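Local coordinates for protein MlnE (Bacillus amyloliquefaciens subsp. plantarum, PDB 5D2E) that probably reduces beta-keto groups of polyketide intermediates with NADPH, as the B-type ketoreductase at the N-terminus of a macrolactin assembly-line protein, at residues V404-L409 / I447-W452. Sequence-based numbering, arbitrary orientation.
Sequences VMFSSL and INWPLW. With NAP (NADP nicotinamide-adenine-dinucleotide phosphate), chain B.
W449 turns the edge of its indole onto a face of the F406 ring. NE1 of W449 sits 3.4 Å from CG of F406, and the planes stand at 89°, a T-shaped pair. With chi1 -67° CG of W449 lies beside the backbone N, and the ring's further turn (chi2 122°) points NE1 at the phenyl. W452 CZ2 and I447 CG2 lie over opposite faces of the indole, which sandwiches it and limits its tilt. The strands pair in parallel: I447 N donates to M405 O (2.9 Å) and W449 N to S407 O. Just past the strand end, L409 N bonds W449 O (2.9 Å). N448, centre of an inverse gamma turn, sends ND2 to S408 O (3.0 Å), approaching from above the carbonyl plane. This amide also bonds D429, which holds S407 OG too, while N448 OD1 takes Q494. Packing thins at the partly exposed end, where L409 CD2 meets P450 CB at 4.0 Å and exposed L451 touches nothing in 404-409. Both strand ends line the NADP site of the ketoreductase's Rossmann-type domain. W452 N gives a nearly straight bond to the carboxamide O7N (2.9 Å), and P450 O lies 3.0 Å from C4N, the nicotinamide carbon that gives up the hydride in NADPH. Helix 419-437, which brings Y421 to the cofactor, packs on M405 and S408, helix 284-296 meets W449 and W452, and strands 356-359 and 494-499 flank the pair.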
loop_
_atom_site.group_PDB
_atom_site.type_symbol
_atom_site.label_atom_id
_atom_site.label_comp_id
_atom_site.label_asym_id
_atom_site.label_seq_id
_atom_site.Cartn_x
_atom_site.Cartn_y
_atom_site.Cartn_z
ATOM N N VAL A 404 14.594 -2.783 1.195
ATOM C CA VAL A 404 14.009 -1.646 0.511
ATOM C C VAL A 404 12.926 -2.119 -0.438
ATOM O O VAL A 404 13.162 -2.990 -1.250
ATOM C CB VAL A 404 15.027 -0.788 -0.272
ATOM C CG1 VAL A 404 14.333 0.399 -0.937
ATOM C CG2 VAL A 404 16.165 -0.291 0.649
ATOM N N MET A 405 11.726 -1.597 -0.243
ATOM C CA MET A 405 10.580 -1.907 -1.061
ATOM C C MET A 405 10.353 -0.796 -2.120
ATOM O O MET A 405 10.258 0.406 -1.821
ATOM C CB MET A 405 9.385 -2.095 -0.149
ATOM C CG MET A 405 9.533 -3.346 0.731
ATOM S SD MET A 405 8.384 -3.288 2.123
ATOM C CE MET A 405 9.360 -2.178 3.105
ATOM N N PHE A 406 10.229 -1.220 -3.386
ATOM C CA PHE A 406 9.924 -0.281 -4.521
ATOM C C PHE A 406 8.422 -0.158 -4.649
ATOM O O PHE A 406 7.738 -0.984 -5.296
ATOM C CB PHE A 406 10.580 -0.788 -5.821
ATOM C CG PHE A 406 12.090 -0.516 -5.917
ATOM C CD1 PHE A 406 12.841 -0.013 -4.840
ATOM C CD2 PHE A 406 12.765 -0.744 -7.084
ATOM C CE1 PHE A 406 14.185 0.282 -4.934
ATOM C CE2 PHE A 406 14.137 -0.455 -7.179
ATOM C CZ PHE A 406 14.841 0.064 -6.121
ATOM N N SER A 407 7.897 0.840 -3.948
ATOM C CA SER A 407 6.489 1.084 -3.916
ATOM C C SER A 407 6.159 2.109 -5.022
ATOM O O SER A 407 6.975 2.370 -5.912
ATOM C CB SER A 407 6.111 1.544 -2.497
ATOM O OG SER A 407 4.703 1.617 -2.361
ATOM N N SER A 408 4.965 2.673 -4.986
ATOM C CA SER A 408 4.477 3.505 -6.024
ATOM C C SER A 408 3.745 4.651 -5.417
ATOM O O SER A 408 3.048 4.526 -4.403
ATOM C CB SER A 408 3.536 2.678 -6.945
ATOM O OG SER A 408 2.817 3.527 -7.818
ATOM N N LEU A 409 3.892 5.801 -6.047
ATOM C CA LEU A 409 3.122 6.948 -5.772
ATOM C C LEU A 409 1.613 6.736 -5.944
ATOM O O LEU A 409 0.831 7.441 -5.286
ATOM C CB LEU A 409 3.619 8.124 -6.605
ATOM C CG LEU A 409 3.181 9.539 -6.266
ATOM C CD1 LEU A 409 3.638 9.930 -4.865
ATOM C CD2 LEU A 409 3.760 10.476 -7.324
ATOM N N ILE A 447 9.879 3.105 -0.797
ATOM C CA ILE A 447 9.927 4.301 -1.624
ATOM C C ILE A 447 8.736 4.368 -2.582
ATOM O O ILE A 447 8.566 3.461 -3.396
ATOM C CB ILE A 447 11.214 4.359 -2.473
ATOM C CG1 ILE A 447 12.435 4.282 -1.588
ATOM C CG2 ILE A 447 11.197 5.620 -3.332
ATOM C CD1 ILE A 447 13.770 4.055 -2.326
ATOM N N ASN A 448 7.916 5.409 -2.473
ATOM C CA ASN A 448 6.800 5.554 -3.378
ATOM C C ASN A 448 7.331 6.285 -4.670
ATOM O O ASN A 448 7.359 7.549 -4.755
ATOM C CB ASN A 448 5.736 6.375 -2.782
ATOM C CG ASN A 448 5.152 5.768 -1.496
ATOM O OD1 ASN A 448 5.464 6.237 -0.419
ATOM N ND2 ASN A 448 4.262 4.799 -1.632
ATOM N N TRP A 449 7.767 5.469 -5.601
ATOM C CA TRP A 449 8.249 5.981 -6.894
ATOM C C TRP A 449 7.134 6.496 -7.823
ATOM O O TRP A 449 6.081 5.893 -7.914
ATOM C CB TRP A 449 8.913 4.863 -7.645
ATOM C CG TRP A 449 10.163 4.331 -7.083
ATOM C CD1 TRP A 449 10.386 3.020 -6.711
ATOM C CD2 TRP A 449 11.394 5.018 -6.849
ATOM N NE1 TRP A 449 11.643 2.882 -6.276
ATOM C CE2 TRP A 449 12.300 4.080 -6.352
ATOM C CE3 TRP A 449 11.833 6.337 -7.039
ATOM C CZ2 TRP A 449 13.653 4.400 -6.056
ATOM C CZ3 TRP A 449 13.207 6.651 -6.789
ATOM C CH2 TRP A 449 14.074 5.696 -6.232
ATOM N N PRO A 450 7.374 7.619 -8.502
ATOM C CA PRO A 450 6.538 8.028 -9.592
ATOM C C PRO A 450 6.956 7.272 -10.872
ATOM O O PRO A 450 7.805 6.357 -10.821
ATOM C CB PRO A 450 6.847 9.505 -9.679
ATOM C CG PRO A 450 8.328 9.497 -9.494
ATOM C CD PRO A 450 8.630 8.365 -8.523
ATOM N N LEU A 451 6.342 7.639 -12.008
ATOM C CA LEU A 451 6.724 7.055 -13.329
ATOM C C LEU A 451 8.120 7.487 -13.728
ATOM O O LEU A 451 8.489 8.673 -13.603
ATOM C CB LEU A 451 5.774 7.488 -14.444
ATOM C CG LEU A 451 4.496 6.705 -14.444
ATOM C CD1 LEU A 451 3.519 7.366 -15.430
ATOM C CD2 LEU A 451 4.799 5.244 -14.778
ATOM N N TRP A 452 8.901 6.502 -14.078
ATOM C CA TRP A 452 10.264 6.714 -14.520
ATOM C C TRP A 452 10.318 6.705 -16.074
ATOM O O TRP A 452 9.510 6.066 -16.720
ATOM C CB TRP A 452 11.155 5.599 -14.133
ATOM C CG TRP A 452 11.478 5.434 -12.713
ATOM C CD1 TRP A 452 10.601 5.170 -11.716
ATOM C CD2 TRP A 452 12.780 5.424 -12.137
ATOM N NE1 TRP A 452 11.279 5.032 -10.529
ATOM C CE2 TRP A 452 12.623 5.142 -10.758
ATOM C CE3 TRP A 452 14.078 5.598 -12.643
ATOM C CZ2 TRP A 452 13.705 5.047 -9.888
ATOM C CZ3 TRP A 452 15.156 5.491 -11.782
ATOM C CH2 TRP A 452 14.970 5.221 -10.411
HETATM P PA NAP B . 9.178 -4.589 -14.700
HETATM O O1A NAP B . 10.307 -4.305 -15.726
HETATM O O2A NAP B . 7.944 -5.406 -15.039
HETATM O O5B NAP B . 9.950 -5.405 -13.549
HETATM C C5B NAP B . 9.195 -6.049 -12.531
HETATM C C4B NAP B . 9.779 -7.439 -12.477
HETATM O O4B NAP B . 9.068 -8.171 -11.455
HETATM C C3B NAP B . 9.614 -8.270 -13.779
HETATM O O3B NAP B . 10.887 -8.506 -14.389
HETATM C C2B NAP B . 9.017 -9.605 -13.304
HETATM O O2B NAP B . 9.654 -10.692 -13.915
HETATM C C1B NAP B . 9.218 -9.537 -11.772
HETATM N N9A NAP B . 8.215 -10.258 -11.000
HETATM C C8A NAP B . 6.835 -10.106 -11.039
HETATM N N7A NAP B . 6.213 -11.008 -10.203
HETATM C C5A NAP B . 7.196 -11.682 -9.571
HETATM C C6A NAP B . 7.256 -12.746 -8.595
HETATM N N6A NAP B . 6.068 -13.209 -8.084
HETATM N N1A NAP B . 8.518 -13.266 -8.247
HETATM C C2A NAP B . 9.641 -12.756 -8.786
HETATM N N3A NAP B . 9.654 -11.756 -9.710
HETATM C C4A NAP B . 8.508 -11.209 -10.129
HETATM O O3 NAP B . 8.668 -3.201 -14.012
HETATM P PN NAP B . 9.588 -1.941 -13.564
HETATM O O1N NAP B . 9.188 -0.710 -14.358
HETATM O O2N NAP B . 10.982 -2.490 -13.404
HETATM O O5D NAP B . 9.135 -1.592 -12.052
HETATM C C5D NAP B . 9.768 -2.385 -11.007
HETATM C C4D NAP B . 9.166 -2.098 -9.624
HETATM O O4D NAP B . 9.118 -0.707 -9.338
HETATM C C3D NAP B . 7.716 -2.597 -9.589
HETATM O O3D NAP B . 7.493 -3.264 -8.360
HETATM C C2D NAP B . 6.867 -1.348 -9.742
HETATM O O2D NAP B . 5.549 -1.494 -9.143
HETATM C C1D NAP B . 7.757 -0.226 -9.131
HETATM N N1N NAP B . 7.442 1.077 -9.771
HETATM C C2N NAP B . 7.855 1.362 -11.060
HETATM C C3N NAP B . 7.580 2.572 -11.722
HETATM C C7N NAP B . 8.075 2.867 -13.166
HETATM O O7N NAP B . 7.756 3.914 -13.736
HETATM N N7N NAP B . 8.877 2.037 -13.847
HETATM C C4N NAP B . 6.809 3.516 -11.028
HETATM C C5N NAP B . 6.354 3.209 -9.739
HETATM C C6N NAP B . 6.697 1.995 -9.114
HETATM P P2B NAP B . 8.968 -12.173 -14.113
HETATM O O1X NAP B . 7.688 -12.021 -14.924
HETATM O O2X NAP B . 10.074 -13.030 -14.806
HETATM O O3X NAP B . 8.658 -12.658 -12.724
#